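Local coordinates for GTP-binding protein (Pyrococcus horikoshii, PDB 1WXQ) that probably binds GTP and may hydrolyse nucleoside triphosphates, as an archaeal GTPase of the Obg type, at residues M217-N222 / R242-I247; D126-I131 / K233-E238; V6-V11 / G113-E118; I247-A252 / Q306-R311; T42-D47 / I71-V76. One frame throughout, in Å; residues are numbered along the deposited sequence.

Contacts 1, 2, 4 and 5 are buried, contact 2 between helices on one flank of the large mixed sheet, and contact 3 is partly exposed, among loops. Contact 1 joins parallel strands by backbone hydrogen bonds, and contact 5 joins an antiparallel pair at a different place in the same sheet. Contacts 1 and 4 share Ile247: its backbone serves the sheet, its side chain the helix 305-316. That helix also reaches the strand 39-47 of contact 5. Contacts 2 and 4 centre on apolar carbons, with carboxylates at their rims, whereas contact 3 depends on one lysine ammonium, whose salt bridge to Asp130 ties it to contact 2.

Contact 1: residues M217-N222 / R242-I247; sequences MVIAAN and RGYIVI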
# COMPACT_ATOMS: atom_id res chain seq x y z
N MSE A 217 3.70 -1.41 6.35
CA MSE A 217 3.10 -2.67 6.00
C MSE A 217 1.84 -3.05 6.73
O MSE A 217 1.49 -2.46 7.76
CB MSE A 217 4.12 -3.80 6.13
CG MSE A 217 5.07 -3.74 7.32
SE MSE A 217 6.37 -5.21 7.16
CE MSE A 217 7.98 -4.20 7.50
N VAL A 218 1.13 -3.99 6.14
CA VAL A 218 -0.08 -4.51 6.75
C VAL A 218 0.21 -5.98 6.94
O VAL A 218 0.80 -6.63 6.08
CB VAL A 218 -1.31 -4.32 5.86
CG1 VAL A 218 -2.50 -5.11 6.43
CG2 VAL A 218 -1.67 -2.85 5.78
N ILE A 219 -0.20 -6.50 8.08
CA ILE A 219 0.03 -7.88 8.40
C ILE A 219 -1.19 -8.77 8.14
O ILE A 219 -2.28 -8.53 8.65
CB ILE A 219 0.48 -7.99 9.87
CG1 ILE A 219 1.62 -7.01 10.10
CG2 ILE A 219 0.90 -9.43 10.19
CD1 ILE A 219 2.10 -6.93 11.52
N ALA A 220 -0.99 -9.79 7.32
CA ALA A 220 -2.06 -10.72 7.03
C ALA A 220 -1.85 -11.94 7.91
O ALA A 220 -0.91 -12.71 7.68
CB ALA A 220 -2.03 -11.13 5.56
N ALA A 221 -2.68 -12.09 8.95
CA ALA A 221 -2.57 -13.24 9.85
C ALA A 221 -3.30 -14.35 9.10
O ALA A 221 -4.49 -14.58 9.30
CB ALA A 221 -3.26 -12.93 11.17
N ASN A 222 -2.56 -15.04 8.24
CA ASN A 222 -3.13 -16.08 7.39
C ASN A 222 -3.36 -17.43 8.05
O ASN A 222 -2.72 -17.77 9.04
CB ASN A 222 -2.25 -16.23 6.15
CG ASN A 222 -2.98 -16.90 5.00
OD1 ASN A 222 -4.11 -16.56 4.70
ND2 ASN A 222 -2.31 -17.84 4.34
N ARG A 242 1.88 -1.62 18.31
CA ARG A 242 3.18 -1.32 17.69
C ARG A 242 3.09 -0.58 16.37
O ARG A 242 4.10 -0.43 15.68
CB ARG A 242 3.97 -2.61 17.47
CG ARG A 242 4.27 -3.37 18.75
CD ARG A 242 5.10 -4.63 18.50
NE ARG A 242 6.48 -4.33 18.11
CZ ARG A 242 6.93 -4.37 16.86
NH1 ARG A 242 6.11 -4.70 15.86
NH2 ARG A 242 8.20 -4.09 16.60
N GLY A 243 1.90 -0.13 16.00
CA GLY A 243 1.75 0.60 14.75
C GLY A 243 1.51 -0.28 13.53
O GLY A 243 1.79 0.13 12.40
N TYR A 244 0.99 -1.48 13.76
CA TYR A 244 0.70 -2.42 12.68
C TYR A 244 -0.77 -2.78 12.59
O TYR A 244 -1.43 -3.01 13.60
CB TYR A 244 1.48 -3.72 12.87
CG TYR A 244 2.91 -3.68 12.43
CD1 TYR A 244 3.24 -3.55 11.07
CD2 TYR A 244 3.94 -3.79 13.35
CE1 TYR A 244 4.57 -3.54 10.65
CE2 TYR A 244 5.27 -3.78 12.95
CZ TYR A 244 5.58 -3.66 11.60
OH TYR A 244 6.90 -3.66 11.19
N ILE A 245 -1.28 -2.81 11.36
CA ILE A 245 -2.66 -3.20 11.11
C ILE A 245 -2.66 -4.71 10.85
O ILE A 245 -1.96 -5.18 9.95
CB ILE A 245 -3.21 -2.50 9.87
CG1 ILE A 245 -3.33 -1.00 10.13
CG2 ILE A 245 -4.54 -3.13 9.46
CD1 ILE A 245 -3.82 -0.20 8.93
N VAL A 246 -3.43 -5.47 11.62
CA VAL A 246 -3.47 -6.92 11.42
C VAL A 246 -4.84 -7.47 11.11
O VAL A 246 -5.78 -7.28 11.87
CB VAL A 246 -2.99 -7.70 12.64
CG1 VAL A 246 -3.09 -9.18 12.36
CG2 VAL A 246 -1.57 -7.31 12.98
N ILE A 247 -4.94 -8.20 10.01
CA ILE A 247 -6.22 -8.76 9.60
C ILE A 247 -6.18 -10.28 9.37
O ILE A 247 -5.30 -10.81 8.69
CB ILE A 247 -6.69 -8.00 8.33
CG1 ILE A 247 -6.94 -6.53 8.72
CG2 ILE A 247 -7.94 -8.65 7.72
CD1 ILE A 247 -6.95 -5.56 7.54
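Rotation about the first side-chain bonds brings Tyr244 and Ile219 together: the tyrosine ring is set anti to its own carbonyl carbon (chi1 -81°), and in Ile219 CG1 takes the equivalent place (chi1 -51°), with the chain then running straight on to CD1. Ile219 CD1 comes to 3.5 Å from Tyr244 CG, approaching obliquely. Met217, a selenomethionine, reaches the same ring at its edge, with CG near the ring plane and 3.4 Å from Tyr244 CE1. On the backbone, three hydrogen bonds join the parallel strands. Ile219 N donates to Ile245 O at 2.9 Å, and Ile219 O accepts from Ile247 N at 3.0 Å, so the neighbouring strand engages both its N-H and its C=O. In the third, Ala221 N meets Ile247 O at 2.9 Å from well above the carbonyl plane, where the strand bends through an inverse gamma turn centred on Ala221. Beta-branched Ile219 and Val246 suit this extended pairing, and Ile219 CB lies 3.8 Å from Val246 CG2; small Ala221 leaves room for Leu235 of the covering helix. Strand 217-222, helix 229-241 and strand 245-249 form a beta-alpha-beta crossover, and Asn222 opens an Asn-Lys-Ala-Asp sequence that fits the G4 motif of GTPases, its ND2 bonded to Val11 O. With a leucine in place of Tyr244, Glu135 would probably lose its phenolic partner and Met217 the ring edge it rests against. The chemistry is thus divided: backbone hydrogen bonds fix the register, while a ring with one polar end packs on Met217 and Ile219 and its hydroxyl is hydrogen-bonded to Glu135.

Contact 2: residues D126-I131 / K233-E238; sequences DPVEDI and KRLVRE
The carboxylates of Asp126 and Glu238 approach from opposite directions with their planes 73° apart, so the two flat groups are turned strongly against each other. Asp126 OD2 and Glu238 OE1 are 4.1 Å apart, a like-charged pair that probably adds some repulsion at this partly exposed border. Val128 lies against the Glu238 carboxylate as well, but the modelled separation is too short to be trusted. Further in, nearer the sheet, the contact turns apolar. Leu235 has CG anti to its backbone N (chi1 171°), which carries its two methyls toward the other helix and lets them divide the work: CD1 stands 3.9 Å from Ile131 CD1, and CD2 stands 4.1 Å from Pro127 CB. Val128 adds a methyl beside Leu235 CD1, again modelled too tightly for its distance to mean much. A forked leucine suits a place where several neighbours must be met at once. Pro127 suits the first turn of a helix, where a residue without an N-H costs no bond, and its carbonyl O accepts from both Asp130 N and Ile131 N. The two short helical segments run at 36° to each other, their axes 10.8 Å apart, a spacing that leaves room for branched side chains between them. Helices 127-147 and 229-241 thereby lie side by side on one flank of the central sheet: Pro127 and Leu235 both rest on Val109 of strand 104-110, Leu235 also reaches Ala221, and Ile131 packs on Ile219 of strand 217-222.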
# COMPACT_ATOMS: atom_id res chain seq x y z
N ASP A 126 5.25 -17.81 18.13
CA ASP A 126 4.57 -16.54 18.09
C ASP A 126 4.87 -15.78 16.79
O ASP A 126 6.01 -15.44 16.51
CB ASP A 126 5.00 -15.71 19.30
CG ASP A 126 3.93 -14.73 19.75
OD1 ASP A 126 2.91 -14.58 19.04
OD2 ASP A 126 4.11 -14.10 20.81
N PRO A 127 3.83 -15.50 15.98
CA PRO A 127 3.99 -14.78 14.72
C PRO A 127 4.62 -13.41 14.96
O PRO A 127 5.40 -12.91 14.14
CB PRO A 127 2.55 -14.66 14.22
CG PRO A 127 1.93 -15.89 14.73
CD PRO A 127 2.43 -15.92 16.15
N VAL A 128 4.28 -12.83 16.10
CA VAL A 128 4.79 -11.53 16.52
C VAL A 128 6.31 -11.43 16.52
O VAL A 128 6.89 -10.35 16.60
CB VAL A 128 4.44 -11.26 18.00
CG1 VAL A 128 5.22 -10.05 18.51
CG2 VAL A 128 2.93 -11.05 18.17
N GLU A 129 6.92 -12.62 16.40
CA GLU A 129 8.37 -12.64 16.42
C GLU A 129 8.91 -12.64 14.97
O GLU A 129 10.02 -12.19 14.71
CB GLU A 129 8.96 -13.88 17.17
CG GLU A 129 8.52 -13.98 18.63
CD GLU A 129 9.28 -13.05 19.57
OE1 GLU A 129 10.50 -13.27 19.74
OE2 GLU A 129 8.66 -12.12 20.14
N ASP A 130 8.11 -13.13 14.03
CA ASP A 130 8.51 -13.13 12.62
C ASP A 130 8.29 -11.74 12.10
O ASP A 130 8.91 -11.32 11.13
CB ASP A 130 7.65 -14.08 11.78
CG ASP A 130 7.93 -15.55 12.06
OD1 ASP A 130 9.08 -15.98 11.88
OD2 ASP A 130 6.98 -16.26 12.45
N ILE A 131 7.37 -11.02 12.74
CA ILE A 131 7.05 -9.65 12.33
C ILE A 131 8.26 -8.81 12.65
O ILE A 131 8.73 -8.02 11.83
CB ILE A 131 5.83 -9.11 13.09
CG1 ILE A 131 4.62 -9.99 12.79
CG2 ILE A 131 5.53 -7.68 12.67
CD1 ILE A 131 3.34 -9.48 13.42
N LYS A 233 -7.04 -12.60 17.93
CA LYS A 233 -7.25 -11.39 18.72
C LYS A 233 -5.99 -11.02 19.50
O LYS A 233 -5.75 -9.85 19.78
CB LYS A 233 -8.42 -11.57 19.70
CG LYS A 233 -8.72 -10.33 20.53
CD LYS A 233 -9.80 -10.55 21.61
CE LYS A 233 -11.21 -10.30 21.09
NZ LYS A 233 -11.68 -11.33 20.10
N ARG A 234 -5.19 -12.01 19.86
CA ARG A 234 -4.02 -11.74 20.66
C ARG A 234 -2.94 -11.04 19.84
O ARG A 234 -2.28 -10.11 20.27
CB ARG A 234 -3.49 -13.07 21.19
CG ARG A 234 -2.31 -12.90 22.15
CD ARG A 234 -1.85 -14.24 22.73
NE ARG A 234 -1.45 -15.16 21.65
CZ ARG A 234 -1.75 -16.46 21.81
NH1 ARG A 234 -2.40 -16.86 22.89
NH2 ARG A 234 -1.41 -17.34 20.87
N LEU A 235 -2.74 -11.57 18.61
CA LEU A 235 -1.73 -10.99 17.73
C LEU A 235 -2.17 -9.62 17.22
O LEU A 235 -1.37 -8.70 17.09
CB LEU A 235 -1.53 -11.94 16.55
CG LEU A 235 -0.67 -11.33 15.45
CD1 LEU A 235 0.81 -11.23 15.84
CD2 LEU A 235 -0.71 -12.13 14.15
N VAL A 236 -3.47 -9.50 16.91
CA VAL A 236 -3.99 -8.19 16.52
C VAL A 236 -3.71 -7.13 17.59
O VAL A 236 -3.16 -6.08 17.34
CB VAL A 236 -5.49 -8.30 16.28
CG1 VAL A 236 -6.07 -6.93 15.95
CG2 VAL A 236 -5.77 -9.25 15.13
N ARG A 237 -4.09 -7.46 18.82
CA ARG A 237 -3.87 -6.55 19.95
C ARG A 237 -2.43 -6.15 20.16
O ARG A 237 -2.11 -4.97 20.23
CB ARG A 237 -4.40 -7.18 21.24
CG ARG A 237 -5.90 -7.17 21.38
CD ARG A 237 -6.45 -5.83 21.84
NE ARG A 237 -7.80 -6.00 22.36
CZ ARG A 237 -8.89 -6.06 21.60
NH1 ARG A 237 -8.79 -5.96 20.28
NH2 ARG A 237 -10.07 -6.26 22.16
N GLU A 238 -1.56 -7.15 20.27
CA GLU A 238 -0.14 -6.91 20.50
C GLU A 238 0.46 -6.01 19.42
O GLU A 238 1.06 -4.98 19.72
CB GLU A 238 0.59 -8.26 20.54
CG GLU A 238 1.98 -8.24 21.16
CD GLU A 238 2.65 -9.61 21.13
OE1 GLU A 238 1.98 -10.63 21.43
OE2 GLU A 238 3.86 -9.68 20.80

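Contact 3: residues V6-V11 / G113-E118; sequences VGKPNV and GKTDPE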
# COMPACT_ATOMS: atom_id res chain seq x y z
N VAL A 6 5.38 -10.27 1.27
CA VAL A 6 6.50 -10.99 1.84
C VAL A 6 6.05 -11.93 2.95
O VAL A 6 4.95 -11.79 3.47
CB VAL A 6 7.53 -10.01 2.46
CG1 VAL A 6 7.99 -9.00 1.42
CG2 VAL A 6 6.90 -9.28 3.64
N GLY A 7 6.93 -12.85 3.32
CA GLY A 7 6.63 -13.80 4.38
C GLY A 7 7.56 -15.00 4.39
O GLY A 7 8.34 -15.20 3.47
N LYS A 8 7.52 -15.79 5.46
CA LYS A 8 8.37 -16.97 5.50
C LYS A 8 7.65 -18.03 4.65
O LYS A 8 6.53 -17.80 4.21
CB LYS A 8 8.54 -17.44 6.94
CG LYS A 8 7.26 -17.71 7.69
CD LYS A 8 7.56 -18.13 9.13
CE LYS A 8 6.29 -18.45 9.96
NZ LYS A 8 6.62 -19.00 11.32
N PRO A 9 8.30 -19.18 4.39
CA PRO A 9 7.60 -20.18 3.57
C PRO A 9 6.59 -21.00 4.39
O PRO A 9 6.71 -21.13 5.60
CB PRO A 9 8.76 -20.96 2.95
CG PRO A 9 9.73 -21.00 4.09
CD PRO A 9 9.70 -19.58 4.62
N ASN A 10 5.58 -21.54 3.71
CA ASN A 10 4.56 -22.38 4.34
C ASN A 10 3.48 -21.73 5.20
O ASN A 10 2.81 -22.42 5.97
CB ASN A 10 5.24 -23.49 5.15
CG ASN A 10 6.21 -24.31 4.31
OD1 ASN A 10 5.90 -24.70 3.17
ND2 ASN A 10 7.39 -24.59 4.87
N VAL A 11 3.31 -20.41 5.07
CA VAL A 11 2.28 -19.70 5.81
C VAL A 11 1.22 -19.22 4.82
O VAL A 11 0.23 -18.58 5.20
CB VAL A 11 2.86 -18.48 6.58
CG1 VAL A 11 3.98 -18.92 7.50
CG2 VAL A 11 3.37 -17.42 5.61
N GLY A 113 0.48 -20.14 14.42
CA GLY A 113 1.76 -20.19 15.10
C GLY A 113 2.35 -21.59 15.14
O GLY A 113 3.15 -21.90 16.02
N LYS A 114 1.94 -22.42 14.20
CA LYS A 114 2.43 -23.79 14.13
C LYS A 114 3.57 -23.92 13.12
O LYS A 114 3.86 -25.01 12.63
CB LYS A 114 1.28 -24.74 13.75
CG LYS A 114 0.90 -25.76 14.83
CD LYS A 114 0.16 -25.13 16.00
CE LYS A 114 -0.16 -26.18 17.07
NZ LYS A 114 -0.99 -25.64 18.20
N THR A 115 4.21 -22.79 12.81
CA THR A 115 5.33 -22.79 11.87
C THR A 115 6.59 -22.17 12.46
O THR A 115 6.53 -21.20 13.22
CB THR A 115 4.98 -22.06 10.55
OG1 THR A 115 4.32 -20.82 10.85
CG2 THR A 115 4.08 -22.93 9.69
N ASP A 116 7.74 -22.75 12.10
CA ASP A 116 9.06 -22.32 12.58
C ASP A 116 9.52 -21.04 11.88
O ASP A 116 8.96 -20.64 10.87
CB ASP A 116 10.07 -23.44 12.29
CG ASP A 116 11.20 -23.49 13.29
OD1 ASP A 116 10.93 -23.49 14.51
OD2 ASP A 116 12.37 -23.54 12.85
N PRO A 117 10.54 -20.37 12.44
CA PRO A 117 11.00 -19.15 11.79
C PRO A 117 11.43 -19.46 10.35
O PRO A 117 11.18 -18.68 9.43
CB PRO A 117 12.16 -18.72 12.67
CG PRO A 117 11.65 -19.07 14.03
CD PRO A 117 11.09 -20.46 13.81
N GLU A 118 12.07 -20.61 10.17
CA GLU A 118 12.52 -21.02 8.85
C GLU A 118 11.34 -21.58 8.05
O GLU A 118 11.47 -21.92 6.87
CB GLU A 118 13.63 -22.08 8.95
CG GLU A 118 14.95 -21.58 9.52
CD GLU A 118 14.98 -21.54 11.04
OE1 GLU A 118 14.66 -22.57 11.66
OE2 GLU A 118 15.32 -20.48 11.62
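Val11 and Thr115 touch through CG1 and OG1, their CA atoms 7.5 Å apart; the CA atoms of Lys8 and Glu118 are 6.7 Å apart. Segment 6-11 leaves strand 2-7 extended through Lys8 and Pro9, then turns at Asn10, whose phi is positive (75°). Segment 113-118 is irregular: its extended part presents the successive carbonyls of Thr115 and Asp116 to Lys8, before the chain bends at Pro117. The lysine is stretched out from CG to NZ and runs across Thr115. Its ammonium donates to Asp116 O at 2.9 Å, coming from far above the carbonyl plane (64° out of it), and to Thr115 OG1 at 3.0 Å; a further bond, to Thr115 O, is weak. The same nitrogen forms a salt bridge with Asp130 of helix 127-147. Thr115 OG1 is also hydrogen-bonded to Asp110, which suits a hydroxyl, able to give and to accept. Pro9 CG lies 3.4 Å from Glu118 O, while Asn10 ND2 bonds to Gly119 O just after segment 113-118. Segment 6-11 includes Gly7 of a sequence that fits a P-loop (Walker A), so segment 113-118 contacts the residues that begin that probable phosphate-binding loop. A leucine in place of Lys8 would probably leave Asp130 without its counter-charge and the carbonyl of Asp116 without this donor. The hydrogen bonds between the two segments thus all come from one ammonium, which also joins the loop to Asp130.

Contact 4: residues I247-A252 / Q306-R311; sequences IPTSAA and QEVINR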
# COMPACT_ATOMS: atom_id res chain seq x y z
N ILE A 247 -4.94 -8.20 10.01
CA ILE A 247 -6.22 -8.76 9.60
C ILE A 247 -6.18 -10.28 9.37
O ILE A 247 -5.30 -10.81 8.69
CB ILE A 247 -6.69 -8.00 8.33
CG1 ILE A 247 -6.94 -6.53 8.72
CG2 ILE A 247 -7.94 -8.65 7.72
CD1 ILE A 247 -6.95 -5.56 7.54
N PRO A 248 -7.13 -11.02 9.99
CA PRO A 248 -7.16 -12.48 9.80
C PRO A 248 -7.39 -12.76 8.33
O PRO A 248 -7.99 -11.94 7.62
CB PRO A 248 -8.32 -12.92 10.70
CG PRO A 248 -9.15 -11.70 10.84
CD PRO A 248 -8.15 -10.59 10.95
N THR A 249 -6.94 -13.91 7.86
CA THR A 249 -7.04 -14.20 6.44
C THR A 249 -6.91 -15.69 6.09
O THR A 249 -6.19 -16.44 6.77
CB THR A 249 -5.94 -13.37 5.72
OG1 THR A 249 -6.48 -12.12 5.29
CG2 THR A 249 -5.34 -14.13 4.57
N SER A 250 -7.62 -16.10 5.03
CA SER A 250 -7.58 -17.47 4.55
C SER A 250 -7.31 -17.44 3.06
O SER A 250 -8.23 -17.46 2.22
CB SER A 250 -8.92 -18.19 4.84
OG SER A 250 -9.08 -18.47 6.22
N ALA A 251 -6.02 -17.41 2.72
CA ALA A 251 -5.60 -17.34 1.34
C ALA A 251 -6.08 -18.50 0.47
O ALA A 251 -6.67 -18.27 -0.59
CB ALA A 251 -4.06 -17.22 1.27
N ALA A 252 -5.83 -19.73 0.91
CA ALA A 252 -6.23 -20.91 0.14
C ALA A 252 -7.70 -20.81 -0.24
O ALA A 252 -8.08 -21.18 -1.35
CB ALA A 252 -5.98 -22.19 0.94
N GLN A 306 -9.15 -9.41 0.51
CA GLN A 306 -9.57 -8.14 -0.06
C GLN A 306 -9.45 -6.99 0.94
O GLN A 306 -9.12 -5.86 0.56
CB GLN A 306 -11.01 -8.22 -0.57
CG GLN A 306 -11.41 -7.05 -1.46
CD GLN A 306 -10.52 -6.92 -2.68
OE1 GLN A 306 -10.31 -7.88 -3.42
NE2 GLN A 306 -10.01 -5.72 -2.90
N GLU A 307 -9.74 -7.29 2.20
CA GLU A 307 -9.69 -6.31 3.29
C GLU A 307 -8.26 -5.77 3.45
O GLU A 307 -8.03 -4.57 3.56
CB GLU A 307 -10.13 -6.99 4.59
CG GLU A 307 -10.60 -6.07 5.69
CD GLU A 307 -10.91 -6.83 6.98
OE1 GLU A 307 -11.47 -7.95 6.88
OE2 GLU A 307 -10.60 -6.30 8.07
N VAL A 308 -7.29 -6.69 3.45
CA VAL A 308 -5.91 -6.29 3.58
C VAL A 308 -5.50 -5.31 2.48
O VAL A 308 -4.90 -4.27 2.76
CB VAL A 308 -4.98 -7.52 3.54
CG1 VAL A 308 -3.53 -7.06 3.48
CG2 VAL A 308 -5.22 -8.39 4.77
N ILE A 309 -5.84 -5.64 1.23
CA ILE A 309 -5.48 -4.78 0.10
C ILE A 309 -6.15 -3.40 0.17
O ILE A 309 -5.53 -2.39 -0.18
CB ILE A 309 -5.80 -5.47 -1.24
CG1 ILE A 309 -4.91 -6.72 -1.38
CG2 ILE A 309 -5.59 -4.50 -2.39
CD1 ILE A 309 -5.23 -7.60 -2.57
N ASN A 310 -7.39 -3.35 0.64
CA ASN A 310 -8.06 -2.06 0.77
C ASN A 310 -7.39 -1.25 1.89
O ASN A 310 -7.25 -0.02 1.78
CB ASN A 310 -9.57 -2.24 1.08
CG ASN A 310 -10.39 -2.76 -0.12
OD1 ASN A 310 -9.90 -2.85 -1.26
ND2 ASN A 310 -11.65 -3.10 0.14
N ARG A 311 -6.94 -1.92 2.96
CA ARG A 311 -6.31 -1.19 4.06
C ARG A 311 -4.97 -0.65 3.65
O ARG A 311 -4.55 0.41 4.13
CB ARG A 311 -6.17 -2.08 5.32
CG ARG A 311 -7.50 -2.42 6.00
CD ARG A 311 -8.27 -1.16 6.48
NE ARG A 311 -7.63 -0.52 7.62
CZ ARG A 311 -7.68 -0.98 8.87
NH1 ARG A 311 -8.35 -2.09 9.15
NH2 ARG A 311 -7.04 -0.34 9.84
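Ile247 fills the contact and meets three residues of the helix. Its CG2 lies 3.6 Å from Glu307 CD, its CB 3.9 Å from Val308 CG2, and its CD1 3.5 Å from Arg311 CG. Glu307, extended beyond CG, lays its carboxylate against CG2 of the isoleucine, whereas Arg311, one helical turn on, touches with CG. Its chi1 (-69°) places that CG, and the bends at chi2 and chi3 bring NH1 back to 4.1 Å from Ile247 CD1. Thr249 joins further along the strand, with OG1 4.0 Å from Val308 CG2; that hydroxyl donates to Pro248 O at 2.8 Å, a local bond that satisfies it against an apolar methyl. Here helix segment 306-311 runs roughly antiparallel to strand 247-249 of the P-loop NTPase sheet, the axes 8.9 Å apart and at 145°. The strand then runs into helix 251-258 through Thr249-Ser250-Ala251, a sequence consistent with the G5 motif of GTPases. Beyond this first shell, Phe16 of helix 13-21 touches both Thr249 and Val308, and Val218 backs Val308 from the sheet. Arg311 NE is held in a salt bridge to Asp315, and Asn222 OD1 accepts from Ala251 N where helix 251-258 begins.

Contact 5: residues T42-D47 / I71-V76; sequences TYAITD and IPVKMV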
# COMPACT_ATOMS: atom_id res chain seq x y z
N THR A 42 -3.51 -6.70 -8.82
CA THR A 42 -4.61 -7.03 -7.94
C THR A 42 -5.52 -5.82 -8.08
O THR A 42 -5.30 -4.99 -8.97
CB THR A 42 -4.14 -7.19 -6.48
OG1 THR A 42 -5.24 -7.60 -5.67
CG2 THR A 42 -3.58 -5.89 -5.94
N TYR A 43 -6.54 -5.71 -7.23
CA TYR A 43 -7.50 -4.64 -7.48
C TYR A 43 -7.94 -3.98 -6.18
O TYR A 43 -7.89 -4.56 -5.10
CB TYR A 43 -8.71 -5.24 -8.19
CG TYR A 43 -8.48 -5.30 -9.66
CD1 TYR A 43 -8.33 -4.12 -10.39
CD2 TYR A 43 -8.48 -6.53 -10.33
CE1 TYR A 43 -8.18 -4.16 -11.77
CE2 TYR A 43 -8.33 -6.57 -11.71
CZ TYR A 43 -8.19 -5.40 -12.43
OH TYR A 43 -8.02 -5.44 -13.79
N ALA A 44 -8.33 -2.69 -6.29
CA ALA A 44 -8.80 -1.97 -5.11
C ALA A 44 -10.30 -1.67 -5.21
O ALA A 44 -10.75 -0.80 -5.94
CB ALA A 44 -8.00 -0.68 -4.99
N ILE A 45 -11.08 -2.45 -4.44
CA ILE A 45 -12.53 -2.35 -4.54
C ILE A 45 -13.13 -1.47 -3.44
O ILE A 45 -13.00 -1.74 -2.25
CB ILE A 45 -13.11 -3.76 -4.46
CG1 ILE A 45 -12.38 -4.67 -5.45
CG2 ILE A 45 -14.60 -3.74 -4.84
CD1 ILE A 45 -12.78 -6.14 -5.29
N THR A 46 -13.84 -0.46 -3.92
CA THR A 46 -14.58 0.45 -3.06
C THR A 46 -15.79 0.92 -3.87
O THR A 46 -15.94 0.53 -5.02
CB THR A 46 -13.69 1.64 -2.63
OG1 THR A 46 -14.39 2.45 -1.68
CG2 THR A 46 -13.30 2.48 -3.85
N ASP A 47 -16.66 1.72 -3.27
CA ASP A 47 -17.84 2.17 -3.99
C ASP A 47 -17.53 3.03 -5.21
O ASP A 47 -16.94 4.10 -5.08
CB ASP A 47 -18.77 2.96 -3.06
CG ASP A 47 -19.53 2.06 -2.09
OD1 ASP A 47 -19.90 0.93 -2.48
OD2 ASP A 47 -19.76 2.51 -0.94
N ILE A 71 -10.22 -0.71 -9.09
CA ILE A 71 -9.05 0.00 -9.58
C ILE A 71 -7.81 -0.89 -9.48
O ILE A 71 -7.48 -1.36 -8.40
CB ILE A 71 -8.82 1.26 -8.72
CG1 ILE A 71 -10.18 1.87 -8.35
CG2 ILE A 71 -7.96 2.26 -9.47
CD1 ILE A 71 -10.12 2.96 -7.31
N PRO A 72 -7.11 -1.14 -10.60
CA PRO A 72 -5.91 -1.98 -10.62
C PRO A 72 -4.70 -1.44 -9.84
O PRO A 72 -4.50 -0.24 -9.75
CB PRO A 72 -5.62 -2.15 -12.12
CG PRO A 72 -6.13 -0.89 -12.70
CD PRO A 72 -7.46 -0.69 -11.96
N VAL A 73 -3.90 -2.37 -9.31
CA VAL A 73 -2.73 -2.07 -8.49
C VAL A 73 -1.64 -3.12 -8.67
O VAL A 73 -1.91 -4.31 -8.58
CB VAL A 73 -3.11 -2.07 -6.98
CG1 VAL A 73 -1.85 -1.97 -6.11
CG2 VAL A 73 -4.09 -0.95 -6.68
N LYS A 74 -0.41 -2.68 -8.89
CA LYS A 74 0.71 -3.61 -9.06
C LYS A 74 0.97 -4.38 -7.77
O LYS A 74 0.86 -3.82 -6.68
CB LYS A 74 1.98 -2.88 -9.45
CG LYS A 74 2.26 -2.78 -10.94
CD LYS A 74 3.73 -2.43 -11.18
CE LYS A 74 4.64 -3.45 -10.53
NZ LYS A 74 6.07 -3.08 -10.65
N MSE A 75 1.34 -5.65 -7.91
CA MSE A 75 1.64 -6.49 -6.77
C MSE A 75 2.84 -7.36 -7.12
O MSE A 75 2.94 -7.88 -8.23
CB MSE A 75 0.42 -7.36 -6.42
CG MSE A 75 0.58 -8.12 -5.12
SE MSE A 75 -1.08 -8.87 -4.47
CE MSE A 75 -1.55 -7.47 -3.21
N VAL A 76 3.75 -7.51 -6.17
CA VAL A 76 4.98 -8.26 -6.36
C VAL A 76 5.10 -9.44 -5.39
O VAL A 76 4.89 -9.29 -4.19
CB VAL A 76 6.19 -7.32 -6.14
CG1 VAL A 76 7.50 -8.06 -6.38
CG2 VAL A 76 6.07 -6.13 -7.07
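Thr42, Ala44, Ile71 and Val73 turn their side chains to one face of the strand pair and make its apolar centre, joined by Met75, a selenomethionine that points toward strand 42-47 and meets Thr42. Thr42 CG2 lies 3.8 Å from Met75 CE and 4.0 Å from Val73 CB. The small Ala44 sits beside Val73 and Ile71, its CB 4.3 Å from Val73 CG2. On the other face Tyr43 crosses Pro72 obliquely: its CE1 is 3.3 Å from Pro72 CB, and the ring meets the strand edge-on, with Ile71 C and Pro72 CD near its plane. Strands 39-47 and 68-77 run antiparallel, as strands 2 and 3 do in Ras-like GTPases. Their register explains the proline. Tyr43 and Pro72 form a non-hydrogen-bonded pair, in which Pro72 owes no N-H to its partner, while the flanking pairs carry the bonds. Thr42 N donates to Val73 O at 2.9 Å, within the carbonyl plane, and Val73 N returns a bond to Thr42 O at 3.0 Å from well above it. Ala44 and Ile71 likewise exchange two bonds, the one from Ile71 N to Ala44 O being 3.2 Å long. At the polar edge Thr42 is rotated so that OG1 lies anti to the backbone N (chi1 -176°), which turns the hydroxyl to Ala20 O and gives the methyl to Met75. Tyr43 O accepts from Gln306 NE2 of helix 305-316, and Thr42 and Met75 both touch Ile309 on that helix.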